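Local coordinates for histidine--tRNA ligase (Thermus thermophilus HB27, PDB 4RDX), which catalyses the ATP-dependent attachment of L-histidine to tRNA(His), releasing AMP and diphosphate, as a homodimeric class II aminoacyl-tRNA synthetase, at residues 126-131 against 306-311; 104-109 against 132-137. All blocks are in the same frame, centred on the assembly; numbering follows the deposited sequence.

Contact 1: 126-131 against 306-311; sequences FHQVNY and GFAFGV. With AMP (adenosine monophosphate), chain C; HIS (histidine), chain D.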
ATOM      1  N   PHE A 126      -8.168   9.322   1.738  1.00 45.82           N
ATOM      2  CA  PHE A 126      -6.880   9.980   1.564  1.00 45.04           C
ATOM      3  C   PHE A 126      -5.789   9.083   2.127  1.00 36.96           C
ATOM      4  O   PHE A 126      -6.086   8.020   2.648  1.00 42.35           O
ATOM      5  CB  PHE A 126      -6.883  11.367   2.217  1.00 37.54           C
ATOM      6  CG  PHE A 126      -7.098  11.347   3.704  1.00 43.17           C
ATOM      7  CD1 PHE A 126      -8.371  11.249   4.241  1.00 31.16           C
ATOM      8  CD2 PHE A 126      -6.024  11.448   4.566  1.00 39.40           C
ATOM      9  CE1 PHE A 126      -8.563  11.231   5.611  1.00 48.16           C
ATOM     10  CE2 PHE A 126      -6.212  11.434   5.934  1.00 32.45           C
ATOM     11  CZ  PHE A 126      -7.483  11.328   6.457  1.00 34.04           C
ATOM     12  N   HIS A 127      -4.530   9.487   2.010  1.00 39.14           N
ATOM     13  CA  HIS A 127      -3.443   8.642   2.498  1.00 40.78           C
ATOM     14  C   HIS A 127      -2.587   9.347   3.539  1.00 46.87           C
ATOM     15  O   HIS A 127      -2.242  10.522   3.393  1.00 43.21           O
ATOM     16  CB  HIS A 127      -2.599   8.113   1.337  1.00 38.41           C
ATOM     17  CG  HIS A 127      -3.370   7.256   0.382  1.00 59.58           C
ATOM     18  ND1 HIS A 127      -4.310   7.771  -0.485  1.00 60.50           N
ATOM     19  CD2 HIS A 127      -3.362   5.918   0.175  1.00 38.98           C
ATOM     20  CE1 HIS A 127      -4.839   6.790  -1.193  1.00 68.47           C
ATOM     21  NE2 HIS A 127      -4.281   5.654  -0.812  1.00 66.17           N
ATOM     22  N   GLN A 128      -2.256   8.620   4.599  1.00 42.38           N
ATOM     23  CA  GLN A 128      -1.538   9.205   5.719  1.00 44.93           C
ATOM     24  C   GLN A 128      -0.258   8.454   6.036  1.00 43.94           C
ATOM     25  O   GLN A 128      -0.151   7.244   5.802  1.00 48.01           O
ATOM     26  CB  GLN A 128      -2.429   9.229   6.962  1.00 43.11           C
ATOM     27  CG  GLN A 128      -2.851  10.612   7.416  1.00 45.69           C
ATOM     28  CD  GLN A 128      -3.769  10.559   8.622  1.00 56.26           C
ATOM     29  OE1 GLN A 128      -3.863   9.533   9.298  1.00 49.74           O
ATOM     30  NE2 GLN A 128      -4.457  11.663   8.895  1.00 53.65           N
ATOM     31  N   VAL A 129       0.719   9.190   6.555  1.00 39.23           N
ATOM     32  CA  VAL A 129       1.863   8.571   7.209  1.00 36.45           C
ATOM     33  C   VAL A 129       1.787   8.911   8.688  1.00 43.89           C
ATOM     34  O   VAL A 129       1.599  10.067   9.060  1.00 42.47           O
ATOM     35  CB  VAL A 129       3.205   9.054   6.641  1.00 38.64           C
ATOM     36  CG1 VAL A 129       4.365   8.423   7.407  1.00 34.04           C
ATOM     37  CG2 VAL A 129       3.299   8.735   5.162  1.00 30.12           C
ATOM     38  N   ASN A 130       1.920   7.886   9.519  1.00 36.18           N
ATOM     39  CA  ASN A 130       1.779   8.003  10.959  1.00 40.04           C
ATOM     40  C   ASN A 130       3.028   7.515  11.665  1.00 35.28           C
ATOM     41  O   ASN A 130       3.657   6.547  11.237  1.00 47.01           O
ATOM     42  CB  ASN A 130       0.591   7.171  11.440  1.00 46.37           C
ATOM     43  CG  ASN A 130      -0.731   7.882  11.268  1.00 57.33           C
ATOM     44  OD1 ASN A 130      -1.297   8.399  12.231  1.00 62.93           O
ATOM     45  ND2 ASN A 130      -1.238   7.907  10.042  1.00 64.26           N
ATOM     46  N   TYR A 131       3.373   8.198  12.752  1.00 43.81           N
ATOM     47  CA  TYR A 131       4.475   7.814  13.618  1.00 51.72           C
ATOM     48  C   TYR A 131       3.991   7.871  15.057  1.00 48.79           C
ATOM     49  O   TYR A 131       3.325   8.829  15.442  1.00 47.82           O
ATOM     50  CB  TYR A 131       5.648   8.780  13.441  1.00 57.90           C
ATOM     51  CG  TYR A 131       6.714   8.657  14.509  1.00 59.88           C
ATOM     52  CD1 TYR A 131       7.703   7.688  14.415  1.00 50.01           C
ATOM     53  CD2 TYR A 131       6.736   9.515  15.606  1.00 52.54           C
ATOM     54  CE1 TYR A 131       8.682   7.569  15.379  1.00 47.37           C
ATOM     55  CE2 TYR A 131       7.711   9.402  16.579  1.00 46.05           C
ATOM     56  CZ  TYR A 131       8.682   8.427  16.459  1.00 48.50           C
ATOM     57  OH  TYR A 131       9.660   8.307  17.420  1.00 46.92           O
ATOM     58  N   GLY A 306       3.068  11.347  18.940  1.00 46.71           N
ATOM     59  CA  GLY A 306       3.183  10.976  17.546  1.00 49.66           C
ATOM     60  C   GLY A 306       2.542  11.935  16.578  1.00 51.49           C
ATOM     61  O   GLY A 306       1.835  12.847  16.992  1.00 56.16           O
ATOM     62  N   PHE A 307       2.771  11.715  15.285  1.00 50.28           N
ATOM     63  CA  PHE A 307       2.244  12.616  14.271  1.00 46.99           C
ATOM     64  C   PHE A 307       1.684  11.887  13.062  1.00 46.65           C
ATOM     65  O   PHE A 307       1.959  10.707  12.845  1.00 43.33           O
ATOM     66  CB  PHE A 307       3.316  13.617  13.832  1.00 33.97           C
ATOM     67  CG  PHE A 307       4.496  12.991  13.136  1.00 39.25           C
ATOM     68  CD1 PHE A 307       4.439  12.669  11.787  1.00 35.90           C
ATOM     69  CD2 PHE A 307       5.666  12.740  13.830  1.00 35.20           C
ATOM     70  CE1 PHE A 307       5.523  12.105  11.138  1.00 32.23           C
ATOM     71  CE2 PHE A 307       6.768  12.182  13.193  1.00 39.58           C
ATOM     72  CZ  PHE A 307       6.687  11.852  11.845  1.00 32.95           C
ATOM     73  N   ALA A 308       0.888  12.607  12.282  1.00 40.47           N
ATOM     74  CA  ALA A 308       0.386  12.097  11.017  1.00 45.47           C
ATOM     75  C   ALA A 308       0.437  13.208   9.981  1.00 49.25           C
ATOM     76  O   ALA A 308       0.197  14.368  10.307  1.00 43.23           O
ATOM     77  CB  ALA A 308      -1.035  11.582  11.173  1.00 40.88           C
ATOM     78  N   PHE A 309       0.788  12.862   8.744  1.00 43.29           N
ATOM     79  CA  PHE A 309       0.712  13.833   7.654  1.00 38.32           C
ATOM     80  C   PHE A 309       0.050  13.272   6.395  1.00 42.78           C
ATOM     81  O   PHE A 309      -0.003  12.047   6.201  1.00 32.16           O
ATOM     82  CB  PHE A 309       2.068  14.501   7.359  1.00 41.51           C
ATOM     83  CG  PHE A 309       3.065  13.627   6.646  1.00 41.78           C
ATOM     84  CD1 PHE A 309       2.939  13.352   5.289  1.00 40.26           C
ATOM     85  CD2 PHE A 309       4.174  13.144   7.320  1.00 37.16           C
ATOM     86  CE1 PHE A 309       3.875  12.571   4.634  1.00 32.31           C
ATOM     87  CE2 PHE A 309       5.116  12.368   6.671  1.00 38.33           C
ATOM     88  CZ  PHE A 309       4.967  12.081   5.328  1.00 38.19           C
ATOM     89  N   GLY A 310      -0.456  14.175   5.556  1.00 40.64           N
ATOM     90  CA  GLY A 310      -1.185  13.784   4.361  1.00 32.94           C
ATOM     91  C   GLY A 310      -0.333  13.769   3.109  1.00 40.13           C
ATOM     92  O   GLY A 310       0.176  14.809   2.687  1.00 54.44           O
ATOM     93  N   VAL A 311      -0.196  12.588   2.514  1.00 36.01           N
ATOM     94  CA  VAL A 311       0.608  12.397   1.308  1.00 39.84           C
ATOM     95  C   VAL A 311       0.156  13.307   0.158  1.00 34.10           C
ATOM     96  O   VAL A 311       0.981  13.864  -0.573  1.00 62.94           O
ATOM     97  CB  VAL A 311       0.559  10.919   0.854  1.00 42.19           C
ATOM     98  CG1 VAL A 311       1.362  10.722  -0.419  1.00 41.33           C
ATOM     99  CG2 VAL A 311       1.074  10.007   1.968  1.00 36.28           C
TER
HETATM  100  P   AMP C 501      -5.516  14.903  11.373  1.00 58.25           P
HETATM  101  O1P AMP C 501      -5.828  13.436  11.552  1.00 83.17           O
HETATM  102  O2P AMP C 501      -6.738  15.769  11.195  1.00 51.62           O
HETATM  103  O3P AMP C 501      -4.493  15.436  12.342  1.00 76.50           O
HETATM  104  O5' AMP C 501      -4.779  14.933   9.963  1.00 54.67           O
HETATM  105  C5' AMP C 501      -3.363  15.016   9.873  1.00 41.77           C
HETATM  106  C4' AMP C 501      -2.937  15.364   8.469  1.00 52.98           C
HETATM  107  O4' AMP C 501      -3.546  14.426   7.546  1.00 55.15           O
HETATM  108  C3' AMP C 501      -3.385  16.735   7.977  1.00 43.10           C
HETATM  109  O3' AMP C 501      -2.486  17.766   8.343  1.00 46.32           O
HETATM  110  C2' AMP C 501      -3.512  16.545   6.470  1.00 44.83           C
HETATM  111  O2' AMP C 501      -2.247  16.668   5.839  1.00 38.66           O
HETATM  112  C1' AMP C 501      -3.965  15.088   6.375  1.00 46.90           C
HETATM  113  N9  AMP C 501      -5.432  14.964   6.276  1.00 41.21           N
HETATM  114  C8  AMP C 501      -6.286  14.934   7.317  1.00 45.69           C
HETATM  115  N7  AMP C 501      -7.573  14.805   6.898  1.00 49.28           N
HETATM  116  C5  AMP C 501      -7.551  14.746   5.552  1.00 30.09           C
HETATM  117  C6  AMP C 501      -8.559  14.620   4.473  1.00 24.30           C
HETATM  118  N6  AMP C 501      -9.882  14.515   4.749  1.00 32.63           N
HETATM  119  N1  AMP C 501      -8.113  14.599   3.196  1.00 41.97           N
HETATM  120  C2  AMP C 501      -6.803  14.702   2.906  1.00 48.38           C
HETATM  121  N3  AMP C 501      -5.835  14.822   3.830  1.00 41.31           N
HETATM  122  C4  AMP C 501      -6.139  14.852   5.148  1.00 40.79           C
HETATM  123  N   HIS D 502      -4.574  14.318  14.301  1.00135.05           N
HETATM  124  CA  HIS D 502      -3.677  13.751  15.300  1.00137.67           C
HETATM  125  C   HIS D 502      -2.893  14.872  15.964  1.00143.59           C
HETATM  126  O   HIS D 502      -2.409  14.731  17.084  1.00137.12           O
HETATM  127  CB  HIS D 502      -2.730  12.740  14.644  1.00128.62           C
HETATM  128  CG  HIS D 502      -1.801  12.066  15.614  1.00119.89           C
HETATM  129  ND1 HIS D 502      -1.897  12.210  16.973  1.00115.92           N
HETATM  130  CD2 HIS D 502      -0.749  11.247  15.386  1.00116.44           C
HETATM  131  CE1 HIS D 502      -0.952  11.509  17.558  1.00113.13           C
HETATM  132  NE2 HIS D 502      -0.235  10.905  16.622  1.00115.52           N
HETATM  133  OXT HIS D 502      -2.729  15.947  15.388  1.00149.30           O

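Contact 2: 104-109 against 132-137; sequences VRLWMA and EALGSE. With HIS (histidine), chain D.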
ATOM      1  N   VAL A 104       8.682   2.069  22.343  1.00 41.43           N
ATOM      2  CA  VAL A 104       8.612   1.419  21.044  1.00 40.05           C
ATOM      3  C   VAL A 104       8.117   2.424  20.011  1.00 43.99           C
ATOM      4  O   VAL A 104       7.126   3.131  20.234  1.00 34.23           O
ATOM      5  CB  VAL A 104       7.716   0.163  21.072  1.00 48.10           C
ATOM      6  CG1 VAL A 104       6.497   0.427  21.902  1.00 58.68           C
ATOM      7  CG2 VAL A 104       7.329  -0.266  19.660  1.00 41.33           C
ATOM      8  N   ARG A 105       8.838   2.507  18.897  1.00 46.80           N
ATOM      9  CA  ARG A 105       8.492   3.430  17.826  1.00 39.04           C
ATOM     10  C   ARG A 105       7.906   2.685  16.629  1.00 43.70           C
ATOM     11  O   ARG A 105       8.513   1.756  16.093  1.00 40.68           O
ATOM     12  CB  ARG A 105       9.712   4.254  17.411  1.00 36.49           C
ATOM     13  CG  ARG A 105      10.328   5.053  18.553  1.00 41.89           C
ATOM     14  CD  ARG A 105      11.675   5.632  18.158  1.00 52.88           C
ATOM     15  NE  ARG A 105      12.242   6.487  19.199  1.00 57.85           N
ATOM     16  CZ  ARG A 105      13.041   6.055  20.170  1.00 52.26           C
ATOM     17  NH1 ARG A 105      13.371   4.773  20.242  1.00 42.50           N
ATOM     18  NH2 ARG A 105      13.511   6.908  21.072  1.00 70.01           N
ATOM     19  N   LEU A 106       6.716   3.105  16.223  1.00 46.57           N
ATOM     20  CA  LEU A 106       5.993   2.466  15.140  1.00 45.43           C
ATOM     21  C   LEU A 106       5.682   3.497  14.067  1.00 52.51           C
ATOM     22  O   LEU A 106       5.480   4.674  14.368  1.00 61.07           O
ATOM     23  CB  LEU A 106       4.686   1.874  15.670  1.00 38.84           C
ATOM     24  CG  LEU A 106       4.763   0.988  16.916  1.00 43.63           C
ATOM     25  CD1 LEU A 106       3.412   0.948  17.607  1.00 35.39           C
ATOM     26  CD2 LEU A 106       5.218  -0.418  16.552  1.00 35.21           C
ATOM     27  N   TRP A 107       5.657   3.064  12.813  1.00 41.54           N
ATOM     28  CA  TRP A 107       5.170   3.928  11.745  1.00 39.61           C
ATOM     29  C   TRP A 107       4.312   3.148  10.761  1.00 49.15           C
ATOM     30  O   TRP A 107       4.436   1.931  10.643  1.00 52.15           O
ATOM     31  CB  TRP A 107       6.312   4.678  11.042  1.00 40.08           C
ATOM     32  CG  TRP A 107       7.058   3.892  10.013  1.00 36.57           C
ATOM     33  CD1 TRP A 107       8.139   3.084  10.221  1.00 35.68           C
ATOM     34  CD2 TRP A 107       6.798   3.859   8.606  1.00 52.14           C
ATOM     35  NE1 TRP A 107       8.561   2.542   9.031  1.00 45.49           N
ATOM     36  CE2 TRP A 107       7.753   3.001   8.024  1.00 42.45           C
ATOM     37  CE3 TRP A 107       5.846   4.469   7.781  1.00 56.79           C
ATOM     38  CZ2 TRP A 107       7.784   2.739   6.657  1.00 53.94           C
ATOM     39  CZ3 TRP A 107       5.879   4.206   6.425  1.00 53.50           C
ATOM     40  CH2 TRP A 107       6.843   3.349   5.876  1.00 50.08           C
ATOM     41  N   MET A 108       3.426   3.857  10.073  1.00 45.12           N
ATOM     42  CA  MET A 108       2.469   3.216   9.183  1.00 42.21           C
ATOM     43  C   MET A 108       2.107   4.153   8.045  1.00 44.67           C
ATOM     44  O   MET A 108       1.998   5.352   8.242  1.00 47.06           O
ATOM     45  CB  MET A 108       1.203   2.849   9.960  1.00 31.20           C
ATOM     46  CG  MET A 108       0.145   2.132   9.149  1.00 33.57           C
ATOM     47  SD  MET A 108      -1.253   1.629  10.169  1.00 57.98           S
ATOM     48  CE  MET A 108      -1.952   3.229  10.584  1.00 31.04           C
ATOM     49  N   ALA A 109       1.925   3.615   6.849  1.00 55.30           N
ATOM     50  CA  ALA A 109       1.480   4.444   5.738  1.00 36.68           C
ATOM     51  C   ALA A 109       0.310   3.781   5.035  1.00 35.24           C
ATOM     52  O   ALA A 109       0.405   2.624   4.623  1.00 56.69           O
ATOM     53  CB  ALA A 109       2.617   4.700   4.769  1.00 40.72           C
ATOM     54  N   GLU A 132       4.317   6.848  15.842  1.00 47.51           N
ATOM     55  CA  GLU A 132       4.026   6.848  17.273  1.00 44.39           C
ATOM     56  C   GLU A 132       5.211   6.356  18.096  1.00 41.85           C
ATOM     57  O   GLU A 132       5.852   5.368  17.762  1.00 43.29           O
ATOM     58  CB  GLU A 132       2.800   5.986  17.597  1.00 37.00           C
ATOM     59  CG  GLU A 132       1.523   6.399  16.891  1.00 51.02           C
ATOM     60  CD  GLU A 132       1.116   7.831  17.183  1.00 79.24           C
ATOM     61  OE1 GLU A 132       1.401   8.321  18.296  1.00104.15           O
ATOM     62  OE2 GLU A 132       0.516   8.468  16.293  1.00 69.86           O
ATOM     63  N   ALA A 133       5.497   7.073  19.174  1.00 41.38           N
ATOM     64  CA  ALA A 133       6.432   6.623  20.187  1.00 44.05           C
ATOM     65  C   ALA A 133       5.614   6.347  21.436  1.00 46.99           C
ATOM     66  O   ALA A 133       4.978   7.257  21.995  1.00 42.96           O
ATOM     67  CB  ALA A 133       7.488   7.674  20.451  1.00 42.89           C
ATOM     68  N   LEU A 134       5.617   5.082  21.851  1.00 46.13           N
ATOM     69  CA  LEU A 134       4.765   4.627  22.940  1.00 40.20           C
ATOM     70  C   LEU A 134       5.572   4.061  24.103  1.00 49.13           C
ATOM     71  O   LEU A 134       6.579   3.375  23.903  1.00 52.86           O
ATOM     72  CB  LEU A 134       3.783   3.569  22.428  1.00 45.71           C
ATOM     73  CG  LEU A 134       2.780   4.005  21.357  1.00 41.28           C
ATOM     74  CD1 LEU A 134       2.262   2.802  20.583  1.00 39.24           C
ATOM     75  CD2 LEU A 134       1.626   4.762  21.988  1.00 48.15           C
ATOM     76  N   GLY A 135       5.124   4.358  25.319  1.00 49.67           N
ATOM     77  CA  GLY A 135       5.703   3.761  26.508  1.00 39.76           C
ATOM     78  C   GLY A 135       6.564   4.682  27.352  1.00 49.11           C
ATOM     79  O   GLY A 135       7.226   4.225  28.282  1.00 63.00           O
ATOM     80  N   SER A 136       6.559   5.973  27.044  1.00 55.57           N
ATOM     81  CA  SER A 136       7.365   6.917  27.809  1.00 43.26           C
ATOM     82  C   SER A 136       6.824   8.351  27.804  1.00 54.70           C
ATOM     83  O   SER A 136       6.162   8.776  26.857  1.00 62.94           O
ATOM     84  CB  SER A 136       8.821   6.874  27.333  1.00 48.84           C
ATOM     85  OG  SER A 136       9.582   7.936  27.896  1.00 51.82           O
ATOM     86  N   GLU A 137       7.125   9.078  28.881  1.00 59.58           N
ATOM     87  CA  GLU A 137       6.649  10.445  29.106  1.00 51.17           C
ATOM     88  C   GLU A 137       7.737  11.488  28.804  1.00 49.14           C
ATOM     89  O   GLU A 137       7.466  12.689  28.752  1.00 48.16           O
ATOM     90  CB  GLU A 137       6.185  10.589  30.563  1.00 51.31           C
ATOM     91  CG  GLU A 137       5.478  11.896  30.907  1.00 73.92           C
ATOM     92  CD  GLU A 137       4.004  11.875  30.561  1.00 89.79           C
ATOM     93  OE1 GLU A 137       3.376  10.805  30.705  1.00 90.40           O
ATOM     94  OE2 GLU A 137       3.473  12.927  30.147  1.00 99.37           O
TER
HETATM   95  N   HIS D 502      -4.574  14.318  14.301  1.00135.05           N
HETATM   96  CA  HIS D 502      -3.677  13.751  15.300  1.00137.67           C
HETATM   97  C   HIS D 502      -2.893  14.872  15.964  1.00143.59           C
HETATM   98  O   HIS D 502      -2.409  14.731  17.084  1.00137.12           O
HETATM   99  CB  HIS D 502      -2.730  12.740  14.644  1.00128.62           C
HETATM  100  CG  HIS D 502      -1.801  12.066  15.614  1.00119.89           C
HETATM  101  ND1 HIS D 502      -1.897  12.210  16.973  1.00115.92           N
HETATM  102  CD2 HIS D 502      -0.749  11.247  15.386  1.00116.44           C
HETATM  103  CE1 HIS D 502      -0.952  11.509  17.558  1.00113.13           C
HETATM  104  NE2 HIS D 502      -0.235  10.905  16.622  1.00115.52           N
HETATM  105  OXT HIS D 502      -2.729  15.947  15.388  1.00149.30           O

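Contact 1: 126-131 against 306-311
Val129 and Tyr131 each set a CB over the face of a phenylalanine ring from the neighbouring antiparallel strand. Val129 CB stands 4.0 Å from the centroid of the Phe309 ring, 20° off its normal, and the two side chains run side by side. Tyr131 CB takes the same position over Phe307, 3.8 Å from that centroid. The Tyr131 and Phe307 rings themselves are almost parallel, with planes at 26°, but offset, with little overlap; a chi1 of 65° swings the Phe307 side chain so that its ring face comes against Tyr131 CB. Helices 17-35 and 139-156 pack on this aromatic face.

Gln128, Asn130 and Ala308 occupy the other face, beside the nucleotide. Beyond CG the Gln128 chain is extended, carrying NE2 to 3.2 Å from AMP O4'; its bond to O1P is weak. Asn130 ND2 donates a nearly straight bond to Gln128 OE1, coming from above the plane of that amide, which helps keep the Gln128 amide turned with NE2 toward AMP. Ala308 CB lies 3.4 Å from Asn130 OD1. The Phe126 ring lies flat under the adenine, with AMP C5 3.4 Å above its centre, and an alanine here would probably leave that base face without its stacking partner and the adenine freer to tilt. Paired backbone bonds at Val129-Phe309 and Tyr131-Phe307 lock the strands. Apolar packing thus secures one face, while the opposite face meets adenine by stacking and ribose by an oriented amide.

Contact 2: 104-109 against 132-137
Strands 104-109 and 132-134 run antiparallel, their axes approaching to 4.8 Å with 155° between directions. Two hydrogen-bonded pairs, Val104 with Leu134 and Leu106 with Glu132, flank the non-hydrogen-bonded pair Arg105 with Ala133, whose CA atoms are 4.5 Å apart. Val104 N to Leu134 O and Leu106 N to Glu132 O are each 2.9 Å, and each is returned by the reverse bond; three of the four are nearly straight, evidence of a regular ladder.

Val104, Leu106, Glu132 and Leu134 share one face. Leu106 CD1 touches Leu134 CD1 at 3.7 Å, the two side chains crossing at about a right angle, and Val104 CG1 rests beside Leu134 CB at 4.2 Å. Helix 85-94 packs on this face through Val89 and Tyr92. Glu132 is bent at chi2, which turns its carboxylate away from strand 104-109 and brings OE2 to 2.6 Å from NE2 of the bound histidine; the bond is weak by its angle of 122°. Thr85 OG1 also bonds OE2 and Tyr290 OH bonds OE1, so both oxygens of this buried carboxylate are held. On the other face, the extended Arg105 side chain passes Ala133 and makes a salt bridge to Glu144 of helix 139-156, while also packing on Tyr361 of the second subunit.

The arrangement is a beta hairpin within the largely antiparallel sheet of the class II synthetase catalytic domain, with Glu132 bound to the histidine imidazole, consistent with a part in recognising the substrate.

Contacts 1 and 2 lie about 13 Å apart, centre to centre, in one sheet, and share strand 125-134 as their common member. Across that sheet the order is 104-113, 125-134, 304-310, so contact 2 joins the central strand to one neighbour and contact 1 to the other. Along the chain the segments alternate: 104-109, 126-131, 132-137, 306-311. Contact 2 is therefore a local hairpin, whereas contact 1 brings in a strand 175 residues later. A probable hydrogen bond from Asn130 N to Met108 O, 2.8 Å, ties the two together. Both contacts touch the bound histidine, and contact 1 also reaches AMP, so the shared strand reaches both the histidine and the AMP sites.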